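Local structure of nigritoxine (Vibrio nigripulchritudo, 5M41) at residues T664-N676 with M698-L712. The protein is a bacterial toxin active against crustaceans and insects. Sequence-based numbering, arbitrary orientation.
Sequences TYTLQDFITVVEN and MRATAKNMGASPDTL
Leu667 and Gln668, in the first turn of helix 667-676, turn their backbone N-H groups to carbonyls of the loop after helix 688-704. Leu667 N bonds Leu712 O at 2.9 Å, almost in line with the carbonyl, whereas Gln668 N meets Pro709 O at 3.0 Å from above the carbonyl plane. First-turn amides lack acceptors within their own helix, so the loop serves these two, and Thr666 OG1 serves Asp669 N at 3.0 Å as half of a capping box.

Apolar side chains join helix 667-676 to the nearly antiparallel helix and to the loop that follows it. Leu667 extends away from its own backbone N (chi1 -178°), which carries CD2 to 3.8 Å from Leu712 CD1 and 4.0 Å from Ala702 CB, whose small methyl admits the branch. Ile671 CD1 lies 3.8 Å from Met698 CB, and the slender, extended Met698 continues past it to the Phe670 ring edge, CE 3.8 Å from Phe670 CE2 with SD beside it, a Met-aromatic contact.

Farther along the helix, the long Arg699 chain brings NH2 to 3.7 Å from both OE1 and OE2 of Glu675, a long salt bridge with the charged planes steeply inclined.

Strands 583-589 and 594-601 border the apolar layer through Met698 and Leu667, while helix 719-731 packs on Phe670 and helix 739-751 on Tyr665 and Thr672.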
ATOM      1  N   THR A 664     -46.176   4.207   3.767  1.00 50.01           N
ATOM      2  CA  THR A 664     -45.781   2.797   3.692  1.00 50.38           C
ATOM      3  C   THR A 664     -44.281   2.679   3.357  1.00 49.26           C
ATOM      4  O   THR A 664     -43.757   1.582   3.202  1.00 49.76           O
ATOM      5  CB  THR A 664     -46.597   2.091   2.600  1.00 52.23           C
ATOM      6  OG1 THR A 664     -46.382   2.788   1.363  1.00 52.04           O
ATOM      7  CG2 THR A 664     -48.121   2.125   2.944  1.00 53.96           C
ATOM      8  N   TYR A 665     -43.598   3.814   3.249  1.00 49.00           N
ATOM      9  CA  TYR A 665     -42.146   3.849   3.027  1.00 49.73           C
ATOM     10  C   TYR A 665     -41.417   3.559   4.327  1.00 48.28           C
ATOM     11  O   TYR A 665     -41.718   4.160   5.361  1.00 50.81           O
ATOM     12  CB  TYR A 665     -41.718   5.223   2.506  1.00 48.65           C
ATOM     13  CG  TYR A 665     -40.262   5.326   2.126  1.00 45.75           C
ATOM     14  CD1 TYR A 665     -39.823   4.857   0.880  1.00 47.34           C
ATOM     15  CD2 TYR A 665     -39.324   5.946   2.972  1.00 44.74           C
ATOM     16  CE1 TYR A 665     -38.498   4.958   0.500  1.00 43.28           C
ATOM     17  CE2 TYR A 665     -37.980   6.059   2.593  1.00 43.87           C
ATOM     18  CZ  TYR A 665     -37.584   5.553   1.350  1.00 43.61           C
ATOM     19  OH  TYR A 665     -36.286   5.637   0.911  1.00 42.18           O
ATOM     20  N   THR A 666     -40.466   2.635   4.280  1.00 47.52           N
ATOM     21  CA  THR A 666     -39.824   2.172   5.511  1.00 47.36           C
ATOM     22  C   THR A 666     -38.378   2.637   5.575  1.00 46.92           C
ATOM     23  O   THR A 666     -37.775   2.945   4.541  1.00 45.94           O
ATOM     24  CB  THR A 666     -39.823   0.637   5.598  1.00 48.32           C
ATOM     25  OG1 THR A 666     -38.949   0.126   4.583  1.00 49.67           O
ATOM     26  CG2 THR A 666     -41.253   0.067   5.404  1.00 49.29           C
ATOM     27  N   LEU A 667     -37.822   2.666   6.790  1.00 45.60           N
ATOM     28  CA  LEU A 667     -36.393   2.899   6.989  1.00 43.14           C
ATOM     29  C   LEU A 667     -35.574   1.879   6.201  1.00 42.08           C
ATOM     30  O   LEU A 667     -34.516   2.213   5.677  1.00 40.96           O
ATOM     31  CB  LEU A 667     -36.018   2.829   8.479  1.00 40.82           C
ATOM     32  CG  LEU A 667     -34.542   3.102   8.808  1.00 41.41           C
ATOM     33  CD1 LEU A 667     -34.126   4.535   8.479  1.00 39.26           C
ATOM     34  CD2 LEU A 667     -34.253   2.820  10.273  1.00 40.69           C
ATOM     35  N   GLN A 668     -36.051   0.639   6.140  1.00 43.47           N
ATOM     36  CA  GLN A 668     -35.398  -0.378   5.309  1.00 46.60           C
ATOM     37  C   GLN A 668     -35.286   0.029   3.824  1.00 45.18           C
ATOM     38  O   GLN A 668     -34.223  -0.138   3.217  1.00 44.40           O
ATOM     39  CB  GLN A 668     -36.115  -1.722   5.424  1.00 50.67           C
ATOM     40  CG  GLN A 668     -35.218  -2.876   5.013  1.00 58.17           C
ATOM     41  CD  GLN A 668     -35.946  -4.198   4.940  1.00 64.89           C
ATOM     42  OE1 GLN A 668     -35.503  -5.181   5.539  1.00 72.24           O
ATOM     43  NE2 GLN A 668     -37.063  -4.240   4.203  1.00 63.90           N
ATOM     44  N   ASP A 669     -36.360   0.567   3.239  1.00 44.91           N
ATOM     45  CA  ASP A 669     -36.272   1.052   1.852  1.00 44.83           C
ATOM     46  C   ASP A 669     -35.147   2.081   1.733  1.00 45.51           C
ATOM     47  O   ASP A 669     -34.364   2.041   0.783  1.00 45.09           O
ATOM     48  CB  ASP A 669     -37.567   1.716   1.398  1.00 45.29           C
ATOM     49  CG  ASP A 669     -38.739   0.751   1.272  1.00 47.84           C
ATOM     50  OD1 ASP A 669     -38.547  -0.483   1.146  1.00 48.68           O
ATOM     51  OD2 ASP A 669     -39.873   1.270   1.313  1.00 50.31           O
ATOM     52  N   PHE A 670     -35.083   2.996   2.704  1.00 43.45           N
ATOM     53  CA  PHE A 670     -34.083   4.063   2.742  1.00 42.34           C
ATOM     54  C   PHE A 670     -32.681   3.486   2.810  1.00 42.01           C
ATOM     55  O   PHE A 670     -31.799   3.826   2.004  1.00 40.69           O
ATOM     56  CB  PHE A 670     -34.338   5.014   3.934  1.00 40.33           C
ATOM     57  CG  PHE A 670     -33.351   6.142   4.030  1.00 40.46           C
ATOM     58  CD1 PHE A 670     -33.435   7.229   3.167  1.00 41.47           C
ATOM     59  CD2 PHE A 670     -32.356   6.137   5.004  1.00 42.11           C
ATOM     60  CE1 PHE A 670     -32.534   8.281   3.251  1.00 41.54           C
ATOM     61  CE2 PHE A 670     -31.448   7.187   5.100  1.00 42.05           C
ATOM     62  CZ  PHE A 670     -31.535   8.257   4.217  1.00 42.61           C
ATOM     63  N   ILE A 671     -32.502   2.563   3.743  1.00 41.30           N
ATOM     64  CA  ILE A 671     -31.202   1.945   3.975  1.00 39.88           C
ATOM     65  C   ILE A 671     -30.739   1.166   2.746  1.00 40.83           C
ATOM     66  O   ILE A 671     -29.578   1.282   2.325  1.00 39.76           O
ATOM     67  CB  ILE A 671     -31.225   1.071   5.256  1.00 39.22           C
ATOM     68  CG1 ILE A 671     -31.277   1.970   6.509  1.00 39.26           C
ATOM     69  CG2 ILE A 671     -30.036   0.110   5.303  1.00 39.81           C
ATOM     70  CD1 ILE A 671     -31.339   1.203   7.829  1.00 39.84           C
ATOM     71  N   THR A 672     -31.648   0.398   2.148  1.00 42.52           N
ATOM     72  CA  THR A 672     -31.308  -0.391   0.946  1.00 43.74           C
ATOM     73  C   THR A 672     -30.739   0.511  -0.158  1.00 43.32           C
ATOM     74  O   THR A 672     -29.714   0.213  -0.736  1.00 44.24           O
ATOM     75  CB  THR A 672     -32.528  -1.166   0.425  1.00 45.80           C
ATOM     76  OG1 THR A 672     -32.991  -2.052   1.456  1.00 47.29           O
ATOM     77  CG2 THR A 672     -32.179  -1.983  -0.844  1.00 44.43           C
ATOM     78  N   VAL A 673     -31.384   1.638  -0.425  1.00 42.60           N
ATOM     79  CA  VAL A 673     -30.889   2.537  -1.464  1.00 42.28           C
ATOM     80  C   VAL A 673     -29.555   3.173  -1.037  1.00 42.12           C
ATOM     81  O   VAL A 673     -28.580   3.181  -1.801  1.00 41.43           O
ATOM     82  CB  VAL A 673     -31.969   3.558  -1.897  1.00 44.12           C
ATOM     83  CG1 VAL A 673     -31.387   4.649  -2.784  1.00 44.29           C
ATOM     84  CG2 VAL A 673     -33.071   2.834  -2.673  1.00 45.40           C
ATOM     85  N   VAL A 674     -29.478   3.638   0.207  1.00 41.16           N
ATOM     86  CA  VAL A 674     -28.282   4.326   0.682  1.00 41.38           C
ATOM     87  C   VAL A 674     -27.053   3.420   0.573  1.00 42.52           C
ATOM     88  O   VAL A 674     -25.990   3.846   0.104  1.00 42.84           O
ATOM     89  CB  VAL A 674     -28.467   4.813   2.145  1.00 40.10           C
ATOM     90  CG1 VAL A 674     -27.118   5.129   2.785  1.00 40.13           C
ATOM     91  CG2 VAL A 674     -29.371   6.035   2.166  1.00 40.98           C
ATOM     92  N   GLU A 675     -27.224   2.182   1.036  1.00 42.82           N
ATOM     93  CA  GLU A 675     -26.213   1.146   1.013  1.00 45.32           C
ATOM     94  C   GLU A 675     -25.714   0.849  -0.415  1.00 47.02           C
ATOM     95  O   GLU A 675     -24.528   0.690  -0.636  1.00 45.86           O
ATOM     96  CB  GLU A 675     -26.811  -0.121   1.611  1.00 48.60           C
ATOM     97  CG  GLU A 675     -25.828  -1.244   1.864  1.00 54.72           C
ATOM     98  CD  GLU A 675     -26.479  -2.423   2.576  1.00 62.31           C
ATOM     99  OE1 GLU A 675     -27.682  -2.678   2.315  1.00 65.21           O
ATOM    100  OE2 GLU A 675     -25.794  -3.094   3.396  1.00 64.44           O
ATOM    101  N   ASN A 676     -26.629   0.791  -1.373  1.00 47.36           N
ATOM    102  CA  ASN A 676     -26.246   0.622  -2.769  1.00 50.28           C
ATOM    103  C   ASN A 676     -25.561   1.843  -3.397  1.00 46.63           C
ATOM    104  O   ASN A 676     -24.864   1.692  -4.385  1.00 47.06           O
ATOM    105  CB  ASN A 676     -27.440   0.228  -3.624  1.00 51.37           C
ATOM    106  CG  ASN A 676     -27.052  -0.025  -5.084  1.00 57.53           C
ATOM    107  OD1 ASN A 676     -26.341  -0.995  -5.399  1.00 59.90           O
ATOM    108  ND2 ASN A 676     -27.499   0.855  -5.976  1.00 50.65           N
ATOM    109  N   MET A 698     -27.515   3.358  11.536  1.00 41.46           N
ATOM    110  CA  MET A 698     -28.958   3.389  11.343  1.00 43.40           C
ATOM    111  C   MET A 698     -29.660   2.161  11.913  1.00 43.46           C
ATOM    112  O   MET A 698     -30.669   2.289  12.608  1.00 44.51           O
ATOM    113  CB  MET A 698     -29.274   3.596   9.874  1.00 43.27           C
ATOM    114  CG  MET A 698     -28.801   4.968   9.435  1.00 42.28           C
ATOM    115  SD  MET A 698     -29.097   5.180   7.677  1.00 44.11           S
ATOM    116  CE  MET A 698     -28.510   6.850   7.470  1.00 40.85           C
ATOM    117  N   ARG A 699     -29.094   0.993  11.636  1.00 42.10           N
ATOM    118  CA  ARG A 699     -29.613  -0.282  12.127  1.00 45.16           C
ATOM    119  C   ARG A 699     -29.539  -0.400  13.659  1.00 45.37           C
ATOM    120  O   ARG A 699     -30.507  -0.819  14.303  1.00 48.38           O
ATOM    121  CB  ARG A 699     -28.868  -1.445  11.451  1.00 45.16           C
ATOM    122  CG  ARG A 699     -29.299  -1.677  10.011  1.00 47.48           C
ATOM    123  CD  ARG A 699     -28.436  -2.726   9.317  1.00 49.04           C
ATOM    124  NE  ARG A 699     -28.852  -2.904   7.925  1.00 53.66           N
ATOM    125  CZ  ARG A 699     -28.107  -3.466   6.968  1.00 55.64           C
ATOM    126  NH1 ARG A 699     -26.883  -3.894   7.242  1.00 57.14           N
ATOM    127  NH2 ARG A 699     -28.592  -3.603   5.733  1.00 54.78           N
ATOM    128  N   ALA A 700     -28.406  -0.014  14.241  1.00 44.44           N
ATOM    129  CA  ALA A 700     -28.264   0.002  15.708  1.00 45.65           C
ATOM    130  C   ALA A 700     -29.291   0.946  16.371  1.00 46.27           C
ATOM    131  O   ALA A 700     -29.845   0.620  17.424  1.00 46.98           O
ATOM    132  CB  ALA A 700     -26.834   0.364  16.125  1.00 42.43           C
ATOM    133  N   THR A 701     -29.553   2.094  15.740  1.00 45.44           N
ATOM    134  CA  THR A 701     -30.476   3.086  16.281  1.00 44.99           C
ATOM    135  C   THR A 701     -31.905   2.558  16.229  1.00 47.57           C
ATOM    136  O   THR A 701     -32.619   2.643  17.219  1.00 48.89           O
ATOM    137  CB  THR A 701     -30.308   4.446  15.576  1.00 45.04           C
ATOM    138  OG1 THR A 701     -28.984   4.943  15.823  1.00 46.47           O
ATOM    139  CG2 THR A 701     -31.305   5.475  16.074  1.00 46.35           C
ATOM    140  N   ALA A 702     -32.300   1.964  15.095  1.00 46.63           N
ATOM    141  CA  ALA A 702     -33.614   1.304  14.963  1.00 46.43           C
ATOM    142  C   ALA A 702     -33.801   0.239  16.042  1.00 49.19           C
ATOM    143  O   ALA A 702     -34.843   0.175  16.704  1.00 49.11           O
ATOM    144  CB  ALA A 702     -33.770   0.676  13.581  1.00 45.83           C
ATOM    145  N   LYS A 703     -32.776  -0.588  16.219  1.00 50.22           N
ATOM    146  CA  LYS A 703     -32.830  -1.672  17.183  1.00 53.72           C
ATOM    147  C   LYS A 703     -32.933  -1.152  18.625  1.00 54.19           C
ATOM    148  O   LYS A 703     -33.750  -1.622  19.411  1.00 52.88           O
ATOM    149  CB  LYS A 703     -31.594  -2.556  17.034  1.00 54.03           C
ATOM    150  CG  LYS A 703     -31.577  -3.707  18.017  1.00 60.81           C
ATOM    151  CD  LYS A 703     -30.395  -4.636  17.809  1.00 64.00           C
ATOM    152  CE  LYS A 703     -30.459  -5.770  18.819  1.00 68.21           C
ATOM    153  NZ  LYS A 703     -29.769  -6.987  18.312  1.00 74.88           N
ATOM    154  N   ASN A 704     -32.086  -0.187  18.959  1.00 53.51           N
ATOM    155  CA  ASN A 704     -32.035   0.353  20.310  1.00 53.73           C
ATOM    156  C   ASN A 704     -33.349   1.009  20.780  1.00 54.67           C
ATOM    157  O   ASN A 704     -33.628   1.018  21.968  1.00 58.95           O
ATOM    158  CB  ASN A 704     -30.870   1.331  20.458  1.00 50.93           C
ATOM    159  CG  ASN A 704     -30.536   1.606  21.910  1.00 54.69           C
ATOM    160  OD1 ASN A 704     -30.256   0.676  22.676  1.00 55.60           O
ATOM    161  ND2 ASN A 704     -30.589   2.876  22.308  1.00 53.23           N
ATOM    162  N   MET A 705     -34.146   1.548  19.858  1.00 52.90           N
ATOM    163  CA  MET A 705     -35.467   2.111  20.188  1.00 52.77           C
ATOM    164  C   MET A 705     -36.555   1.024  20.232  1.00 54.13           C
ATOM    165  O   MET A 705     -37.755   1.328  20.350  1.00 54.25           O
ATOM    166  CB  MET A 705     -35.857   3.199  19.174  1.00 51.87           C
ATOM    167  CG  MET A 705     -36.110   2.677  17.760  1.00 50.32           C
ATOM    168  SD  MET A 705     -36.598   3.973  16.592  1.00 51.52           S
ATOM    169  CE  MET A 705     -38.274   4.348  17.113  1.00 50.17           C
ATOM    170  N   GLY A 706     -36.137  -0.237  20.114  1.00 53.41           N
ATOM    171  CA  GLY A 706     -37.054  -1.377  20.213  1.00 53.90           C
ATOM    172  C   GLY A 706     -37.756  -1.663  18.898  1.00 54.59           C
ATOM    173  O   GLY A 706     -38.797  -2.304  18.876  1.00 55.06           O
ATOM    174  N   ALA A 707     -37.212  -1.165  17.789  1.00 51.05           N
ATOM    175  CA  ALA A 707     -37.873  -1.387  16.501  1.00 51.87           C
ATOM    176  C   ALA A 707     -36.951  -2.115  15.516  1.00 51.14           C
ATOM    177  O   ALA A 707     -36.014  -2.811  15.923  1.00 50.56           O
ATOM    178  CB  ALA A 707     -38.391  -0.061  15.931  1.00 49.90           C
ATOM    179  N   SER A 708     -37.234  -1.965  14.228  1.00 50.72           N
ATOM    180  CA  SER A 708     -36.391  -2.518  13.188  1.00 50.93           C
ATOM    181  C   SER A 708     -36.641  -1.701  11.948  1.00 50.07           C
ATOM    182  O   SER A 708     -37.698  -1.075  11.819  1.00 48.88           O
ATOM    183  CB  SER A 708     -36.718  -3.989  12.917  1.00 52.60           C
ATOM    184  OG  SER A 708     -37.989  -4.098  12.297  1.00 56.24           O
ATOM    185  N   PRO A 709     -35.678  -1.725  11.008  1.00 50.34           N
ATOM    186  CA  PRO A 709     -35.838  -0.919   9.802  1.00 47.94           C
ATOM    187  C   PRO A 709     -37.136  -1.198   9.019  1.00 48.79           C
ATOM    188  O   PRO A 709     -37.747  -0.258   8.492  1.00 45.69           O
ATOM    189  CB  PRO A 709     -34.574  -1.251   8.996  1.00 48.11           C
ATOM    190  CG  PRO A 709     -33.556  -1.600  10.054  1.00 47.39           C
ATOM    191  CD  PRO A 709     -34.353  -2.375  11.071  1.00 48.26           C
ATOM    192  N   ASP A 710     -37.571  -2.453   8.948  1.00 50.10           N
ATOM    193  CA  ASP A 710     -38.814  -2.751   8.208  1.00 53.90           C
ATOM    194  C   ASP A 710     -40.119  -2.475   8.987  1.00 54.09           C
ATOM    195  O   ASP A 710     -41.195  -2.577   8.414  1.00 54.39           O
ATOM    196  CB  ASP A 710     -38.817  -4.190   7.662  1.00 58.90           C
ATOM    197  CG  ASP A 710     -38.653  -5.236   8.760  1.00 62.74           C
ATOM    198  OD1 ASP A 710     -38.682  -4.887   9.958  1.00 62.40           O
ATOM    199  OD2 ASP A 710     -38.485  -6.422   8.423  1.00 69.45           O
ATOM    200  N   THR A 711     -40.024  -2.137  10.275  1.00 52.72           N
ATOM    201  CA  THR A 711     -41.223  -1.790  11.068  1.00 53.55           C
ATOM    202  C   THR A 711     -41.308  -0.272  11.341  1.00 51.89           C
ATOM    203  O   THR A 711     -42.240   0.209  11.988  1.00 51.04           O
ATOM    204  CB  THR A 711     -41.329  -2.602  12.390  1.00 53.16           C
ATOM    205  OG1 THR A 711     -40.188  -2.368  13.224  1.00 52.26           O
ATOM    206  CG2 THR A 711     -41.452  -4.129  12.121  1.00 55.50           C
ATOM    207  N   LEU A 712     -40.322   0.464  10.836  1.00 48.72           N
ATOM    208  CA  LEU A 712     -40.277   1.911  10.957  1.00 48.11           C
ATOM    209  C   LEU A 712     -40.744   2.603   9.686  1.00 48.64           C
ATOM    210  O   LEU A 712     -40.065   2.538   8.652  1.00 48.96           O
ATOM    211  CB  LEU A 712     -38.863   2.370  11.333  1.00 45.99           C
ATOM    212  CG  LEU A 712     -38.446   2.082  12.792  1.00 45.89           C
ATOM    213  CD1 LEU A 712     -36.942   2.221  12.958  1.00 44.26           C
ATOM    214  CD2 LEU A 712     -39.176   3.013  13.748  1.00 45.03           C
TER